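Local coordinates for homoprotocatechuate 2,3-dioxygenase (Brevibacterium fuscum, PDB 4Z6M), which catalyses oxygen-dependent extradiol ring cleavage of the catechol homoprotocatechuate at a mononuclear iron(II) centre held by two histidines and a carboxylate, at residues Glu91-Tyr94 / Gln95-Cys99; Arg167-Leu170 / Glu171-Phe175. The protein carries 1 engineered substitution. All blocks are in the same frame, centred on the assembly; numbering follows the deposited sequence.

How the interactions relate
Following the chain from its N terminus, interaction 1 closes first, over the last turn of helix 84-96 and the exit to strand 101-104. Interaction 2 does the same for helix 163-172 and the exit to strand 176-182. Each is local, so the two run in series and neither encloses nor crosses the other. They belong to different glyoxalase-type regions of the chain, yet their centres are about 14 Å apart and they touch. Tyr94 OH lies 2.8 Å from Tyr169 OH, a probable hydrogen bond, and Tyr93 OH lies 3.3 Å from Asp172 O, another probable one. These tyrosine bonds between the two interactions join the C-terminal ends of helices 84-96 and 163-172.

Interaction 1: residues Glu91-Tyr94 / Gln95-Cys99; sequences EAYY and QELGC
Leu97 sets its CD1 methyl against two consecutive tyrosines, 3.8 Å from Tyr93 CE2 and 3.9 Å from Tyr94 CD1. It approaches both rings obliquely. The two tyrosines leave the backbone differently: CG of Tyr93 stands opposite its backbone N (chi1 -169°), whereas CG of Tyr94 lies beside its own N, and Leu97 CD1 reaches both rings. Tyr93 CD2 also stands over one face of the Tyr94 ring, displaced to its rim. Cys99 meets the same Tyr94 ring differently: SG is 4.1 Å from Tyr94 CD1 and 90° off the ring normal, a sulfur-aromatic contact at the edge.

On another side of the helix, Glu91 and Gln95 run side by side with extended chains, their carboxylate and amide planes 24° apart. Glu91 CG touches Gln95 NE2 at 3.8 Å; the stronger polar partner of Glu91 is Arg103, through a salt bridge, and Gln95 NE2 also makes a weak hydrogen bond with Thr101. Both carboxylate oxygens of Glu96 accept from the N-terminal arm, at the backbone nitrogens of Val9 and Ala10.

The backbone closes on Tyr94 O, which accepts from Cys99 N at 3.0 Å, and Gly98 N bonds to Gln95 O. With Gly98 at positive phi, this pair of bonds defines a Schellman motif, and the Tyr94-Cys99 contact is the apolar pairing that usually accompanies it, here ending helix 84-96.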
ATOM      1  N   GLU A  91      37.610  22.500  -6.536  1.00 13.84           N
ATOM      2  CA  GLU A  91      38.934  22.361  -7.132  1.00 14.72           C
ATOM      3  C   GLU A  91      40.022  22.802  -6.145  1.00 15.24           C
ATOM      4  O   GLU A  91      40.998  22.098  -5.942  1.00 15.49           O
ATOM      5  CB  GLU A  91      39.013  23.168  -8.423  1.00 15.95           C
ATOM      6  CG  GLU A  91      40.284  22.978  -9.214  1.00 17.54           C
ATOM      7  CD  GLU A  91      40.193  23.626 -10.587  1.00 22.30           C
ATOM      8  OE1 GLU A  91      39.611  24.724 -10.691  1.00 26.68           O
ATOM      9  OE2 GLU A  91      40.705  23.044 -11.551  1.00 33.04           O
ATOM     10  N   ALA A  92      39.838  23.964  -5.520  1.00 16.02           N
ATOM     11  CA  ALA A  92      40.799  24.481  -4.537  1.00 15.77           C
ATOM     12  C   ALA A  92      40.928  23.558  -3.326  1.00 15.34           C
ATOM     13  O   ALA A  92      42.019  23.350  -2.804  1.00 16.19           O
ATOM     14  CB  ALA A  92      40.399  25.883  -4.071  1.00 17.37           C
ATOM     15  N   TYR A  93      39.808  23.003  -2.896  1.00 14.65           N
ATOM     16  CA  TYR A  93      39.777  22.127  -1.727  1.00 14.32           C
ATOM     17  C   TYR A  93      40.580  20.851  -1.986  1.00 13.83           C
ATOM     18  O   TYR A  93      41.460  20.480  -1.198  1.00 15.70           O
ATOM     19  CB  TYR A  93      38.330  21.806  -1.393  1.00 13.19           C
ATOM     20  CG  TYR A  93      38.090  21.122  -0.070  1.00 12.87           C
ATOM     21  CD1 TYR A  93      37.859  21.870   1.075  1.00 14.24           C
ATOM     22  CD2 TYR A  93      37.984  19.735   0.019  1.00 12.84           C
ATOM     23  CE1 TYR A  93      37.572  21.272   2.287  1.00 13.31           C
ATOM     24  CE2 TYR A  93      37.730  19.124   1.242  1.00 12.74           C
ATOM     25  CZ  TYR A  93      37.505  19.896   2.363  1.00 12.84           C
ATOM     26  OH  TYR A  93      37.220  19.308   3.575  1.00 14.31           O
ATOM     27  N   TYR A  94      40.317  20.199  -3.111  1.00 14.49           N
ATOM     28  CA  TYR A  94      41.006  18.962  -3.428  1.00 13.29           C
ATOM     29  C   TYR A  94      42.472  19.174  -3.824  1.00 16.12           C
ATOM     30  O   TYR A  94      43.305  18.317  -3.553  1.00 17.17           O
ATOM     31  CB  TYR A  94      40.239  18.152  -4.474  1.00 13.30           C
ATOM     32  CG  TYR A  94      39.074  17.397  -3.836  1.00 13.31           C
ATOM     33  CD1 TYR A  94      39.293  16.193  -3.179  1.00 13.82           C
ATOM     34  CD2 TYR A  94      37.783  17.932  -3.813  1.00 13.03           C
ATOM     35  CE1 TYR A  94      38.254  15.514  -2.566  1.00 11.93           C
ATOM     36  CE2 TYR A  94      36.746  17.262  -3.204  1.00 12.95           C
ATOM     37  CZ  TYR A  94      36.979  16.058  -2.596  1.00 12.32           C
ATOM     38  OH  TYR A  94      35.919  15.414  -2.009  1.00 13.03           O
ATOM     39  N   GLN A  95      42.787  20.326  -4.416  1.00 16.74           N
ATOM     40  CA  GLN A  95      44.186  20.663  -4.670  1.00 16.82           C
ATOM     41  C   GLN A  95      44.939  20.842  -3.356  1.00 17.41           C
ATOM     42  O   GLN A  95      46.069  20.374  -3.221  1.00 19.92           O
ATOM     43  CB  GLN A  95      44.300  21.874  -5.594  1.00 17.00           C
ATOM     44  CG  GLN A  95      43.969  21.467  -7.022  1.00 22.02           C
ATOM     45  CD  GLN A  95      43.930  22.625  -8.006  1.00 32.12           C
ATOM     46  OE1 GLN A  95      43.792  23.798  -7.626  1.00 41.26           O
ATOM     47  NE2 GLN A  95      44.030  22.296  -9.289  1.00 34.53           N
ATOM     48  N   GLU A  96      44.295  21.460  -2.365  1.00 17.35           N
ATOM     49  CA  GLU A  96      44.924  21.580  -1.055  1.00 18.12           C
ATOM     50  C   GLU A  96      45.138  20.229  -0.373  1.00 18.43           C
ATOM     51  O   GLU A  96      46.150  20.037   0.308  1.00 20.57           O
ATOM     52  CB  GLU A  96      44.167  22.534  -0.144  1.00 19.36           C
ATOM     53  CG  GLU A  96      44.944  22.800   1.140  1.00 20.87           C
ATOM     54  CD  GLU A  96      44.308  23.807   2.062  1.00 21.67           C
ATOM     55  OE1 GLU A  96      43.458  24.608   1.601  1.00 20.81           O
ATOM     56  OE2 GLU A  96      44.686  23.786   3.268  1.00 23.29           O
ATOM     57  N   LEU A  97      44.209  19.291  -0.570  1.00 17.56           N
ATOM     58  CA  LEU A  97      44.396  17.905  -0.112  1.00 19.24           C
ATOM     59  C   LEU A  97      45.445  17.094  -0.875  1.00 20.12           C
ATOM     60  O   LEU A  97      45.742  15.961  -0.499  1.00 24.20           O
ATOM     61  CB  LEU A  97      43.070  17.140  -0.179  1.00 17.33           C
ATOM     62  CG  LEU A  97      41.971  17.582   0.791  1.00 18.62           C
ATOM     63  CD1 LEU A  97      40.651  16.900   0.457  1.00 20.26           C
ATOM     64  CD2 LEU A  97      42.391  17.317   2.232  1.00 22.80           C
ATOM     65  N   GLY A  98      45.981  17.647  -1.955  1.00 19.31           N
ATOM     66  CA  GLY A  98      47.000  16.968  -2.750  1.00 19.81           C
ATOM     67  C   GLY A  98      46.451  15.901  -3.666  1.00 17.23           C
ATOM     68  O   GLY A  98      47.177  14.956  -4.032  1.00 20.56           O
ATOM     69  N   CYS A  99      45.177  16.044  -4.043  1.00 15.57           N
ATOM     70  CA  CYS A  99      44.530  15.049  -4.868  1.00 15.88           C
ATOM     71  C   CYS A  99      44.617  15.467  -6.315  1.00 16.17           C
ATOM     72  O   CYS A  99      44.609  16.667  -6.651  1.00 19.21           O
ATOM     73  CB  CYS A  99      43.066  14.907  -4.484  1.00 15.48           C
ATOM     74  SG  CYS A  99      42.801  14.195  -2.853  1.00 18.13           S
TER

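Interaction 2: residues Arg167-Leu170 / Glu171-Phe175; sequences RKYL and EDLGF
Lys168 and Asp172, one helical turn apart, form the shorter of two salt bridges in this contact. Lys168 NZ donates to Asp172 OD2 at 2.7 Å, using the syn lone pair of that oxygen. The lysine chain gets there by a bend at its second torsion (chi2 -93°), which also lays CD within 3.3 Å of Asp172 OD2. A water donates to Asp172 OD1 and accepts weakly from Lys168 NZ, bridging the ion pair.

The second pair is looser: Arg167 NE stands 3.6 Å from Glu171 OE2, which lies at the edge of the guanidinium near its plane. Since the guanidinium and carboxylate planes are 81° apart, the groups do not engage as a two-pronged pair. Nearer the backbone, the Arg167 CG methylene rests against the Glu171 carboxylate carbon, CD.

On the inner side Leu170 CD2 is the meeting point, 4.0 Å from Leu173 CD2 and 4.1 Å from Phe175 CD1. The edge of the Phe175 ring also meets Leu170 O in the ring plane, 3.5 Å from CD1.

In the second shell, Arg167 NH1 is held by a salt bridge to Asp180, Lys168 NZ also donates to Ile5 O, and Tyr169 OH is bonded to Asp120. Leu170 and Phe175 both pack on Thr202 of strand 202-206, and the Phe175 side chain is about 13 Å from the iron.

Phe175 N bonds to Leu170 O, and Gly174 N to Glu171 O. Gly174, with phi 112°, suits the turn because a side chain would crowd the preceding carbonyl oxygen. These two bonds and the positive phi form a Schellman motif, accompanied by the apolar Leu170-Phe175 pairing and leading from helix 163-172 into strand 176-182 of the iron-bearing glyoxalase-type domain.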
ATOM      1  N   ARG A 167      35.396   8.833   7.465  1.00 10.24           N
ATOM      2  CA  ARG A 167      34.367   9.639   8.122  1.00 10.89           C
ATOM      3  C   ARG A 167      34.835  11.061   8.417  1.00 11.01           C
ATOM      4  O   ARG A 167      34.126  12.013   8.131  1.00 11.51           O
ATOM      5  CB  ARG A 167      33.888   8.955   9.404  1.00 12.29           C
ATOM      6  CG  ARG A 167      32.975   9.803  10.273  1.00 15.49           C
ATOM      7  CD  ARG A 167      32.879   9.123  11.613  1.00 18.75           C
ATOM      8  NE  ARG A 167      31.971   9.791  12.529  1.00 22.28           N
ATOM      9  CZ  ARG A 167      31.169   9.123  13.363  1.00 24.07           C
ATOM     10  NH1 ARG A 167      31.144   7.783  13.363  1.00 24.55           N
ATOM     11  NH2 ARG A 167      30.369   9.782  14.158  1.00 30.69           N
ATOM     12  N   LYS A 168      36.025  11.203   8.987  1.00 11.47           N
ATOM     13  CA  LYS A 168      36.565  12.524   9.293  1.00 12.76           C
ATOM     14  C   LYS A 168      36.690  13.386   8.032  1.00 11.79           C
ATOM     15  O   LYS A 168      36.302  14.563   8.029  1.00 12.82           O
ATOM     16  CB  LYS A 168      37.907  12.383   9.999  1.00 14.98           C
ATOM     17  CG  LYS A 168      38.394  13.677  10.605  1.00 18.18           C
ATOM     18  CD  LYS A 168      39.306  14.445   9.687  1.00 22.24           C
ATOM     19  CE  LYS A 168      40.197  15.377  10.490  1.00 24.12           C
ATOM     20  NZ  LYS A 168      40.730  16.408   9.579  1.00 24.96           N
ATOM     21  N   TYR A 169      37.192  12.788   6.961  1.00 11.43           N
ATOM     22  CA  TYR A 169      37.343  13.482   5.687  1.00 11.23           C
ATOM     23  C   TYR A 169      35.987  13.954   5.140  1.00 10.00           C
ATOM     24  O   TYR A 169      35.841  15.097   4.738  1.00 11.73           O
ATOM     25  CB  TYR A 169      38.115  12.603   4.699  1.00 11.99           C
ATOM     26  CG  TYR A 169      37.707  12.733   3.243  1.00 11.26           C
ATOM     27  CD1 TYR A 169      38.003  13.873   2.508  1.00 12.24           C
ATOM     28  CD2 TYR A 169      37.019  11.718   2.621  1.00 11.28           C
ATOM     29  CE1 TYR A 169      37.625  13.996   1.182  1.00 12.36           C
ATOM     30  CE2 TYR A 169      36.629  11.828   1.290  1.00 11.92           C
ATOM     31  CZ  TYR A 169      36.944  12.960   0.587  1.00 11.19           C
ATOM     32  OH  TYR A 169      36.573  13.070  -0.724  1.00 12.71           O
ATOM     33  N   LEU A 170      34.986  13.077   5.185  1.00  9.84           N
ATOM     34  CA  LEU A 170      33.651  13.443   4.698  1.00 10.91           C
ATOM     35  C   LEU A 170      32.994  14.474   5.590  1.00 10.58           C
ATOM     36  O   LEU A 170      32.277  15.335   5.091  1.00 11.47           O
ATOM     37  CB  LEU A 170      32.766  12.209   4.504  1.00 10.23           C
ATOM     38  CG  LEU A 170      33.164  11.300   3.332  1.00 11.26           C
ATOM     39  CD1 LEU A 170      32.337  10.033   3.337  1.00 11.52           C
ATOM     40  CD2 LEU A 170      33.058  11.982   1.979  1.00 11.84           C
ATOM     41  N   GLU A 171      33.256  14.435   6.901  1.00 11.67           N
ATOM     42  CA  GLU A 171      32.735  15.483   7.770  1.00 12.08           C
ATOM     43  C   GLU A 171      33.333  16.847   7.465  1.00 12.22           C
ATOM     44  O   GLU A 171      32.618  17.856   7.434  1.00 13.39           O
ATOM     45  CB  GLU A 171      32.957  15.114   9.242  1.00 13.95           C
ATOM     46  CG  GLU A 171      32.065  13.985   9.722  1.00 15.64           C
ATOM     47  CD  GLU A 171      32.392  13.571  11.142  1.00 18.22           C
ATOM     48  OE1 GLU A 171      33.589  13.557  11.520  1.00 20.40           O
ATOM     49  OE2 GLU A 171      31.451  13.290  11.879  1.00 21.03           O
ATOM     50  N   ASP A 172      34.637  16.876   7.217  1.00 12.27           N
ATOM     51  CA  ASP A 172      35.296  18.136   6.863  1.00 13.20           C
ATOM     52  C   ASP A 172      34.707  18.677   5.567  1.00 13.70           C
ATOM     53  O   ASP A 172      34.565  19.878   5.378  1.00 15.85           O
ATOM     54  CB  ASP A 172      36.808  17.913   6.696  1.00 15.59           C
ATOM     55  CG  ASP A 172      37.543  17.752   8.032  1.00 16.47           C
ATOM     56  OD1 ASP A 172      37.004  18.110   9.089  1.00 20.33           O
ATOM     57  OD2 ASP A 172      38.693  17.275   8.004  1.00 19.48           O
ATOM     58  N   LEU A 173      34.348  17.763   4.678  1.00 12.69           N
ATOM     59  CA  LEU A 173      33.733  18.120   3.400  1.00 13.19           C
ATOM     60  C   LEU A 173      32.286  18.594   3.520  1.00 13.37           C
ATOM     61  O   LEU A 173      31.709  19.100   2.549  1.00 15.10           O
ATOM     62  CB  LEU A 173      33.843  16.916   2.473  1.00 14.10           C
ATOM     63  CG  LEU A 173      33.444  17.001   1.011  1.00 14.79           C
ATOM     64  CD1 LEU A 173      34.240  18.091   0.302  1.00 15.43           C
ATOM     65  CD2 LEU A 173      33.645  15.635   0.388  1.00 14.98           C
ATOM     66  N   GLY A 174      31.705  18.422   4.709  1.00 12.67           N
ATOM     67  CA  GLY A 174      30.395  18.958   5.058  1.00 12.81           C
ATOM     68  C   GLY A 174      29.315  17.906   5.248  1.00 11.16           C
ATOM     69  O   GLY A 174      28.183  18.239   5.617  1.00 11.37           O
ATOM     70  N   PHE A 175      29.626  16.634   5.021  1.00  9.71           N
ATOM     71  CA  PHE A 175      28.626  15.575   5.281  1.00 10.16           C
ATOM     72  C   PHE A 175      28.449  15.418   6.788  1.00 10.52           C
ATOM     73  O   PHE A 175      29.414  15.556   7.539  1.00 12.99           O
ATOM     74  CB  PHE A 175      29.049  14.242   4.676  1.00 10.66           C
ATOM     75  CG  PHE A 175      29.023  14.218   3.164  1.00 10.25           C
ATOM     76  CD1 PHE A 175      30.072  14.717   2.429  1.00 11.22           C
ATOM     77  CD2 PHE A 175      27.968  13.618   2.479  1.00  9.26           C
ATOM     78  CE1 PHE A 175      30.042  14.683   1.038  1.00 10.42           C
ATOM     79  CE2 PHE A 175      27.960  13.563   1.095  1.00 11.26           C
ATOM     80  CZ  PHE A 175      29.000  14.099   0.377  1.00 11.04           C
TER
HETATM   81  O   HOH W   1      38.525  18.275  11.261  1.00 32.04           O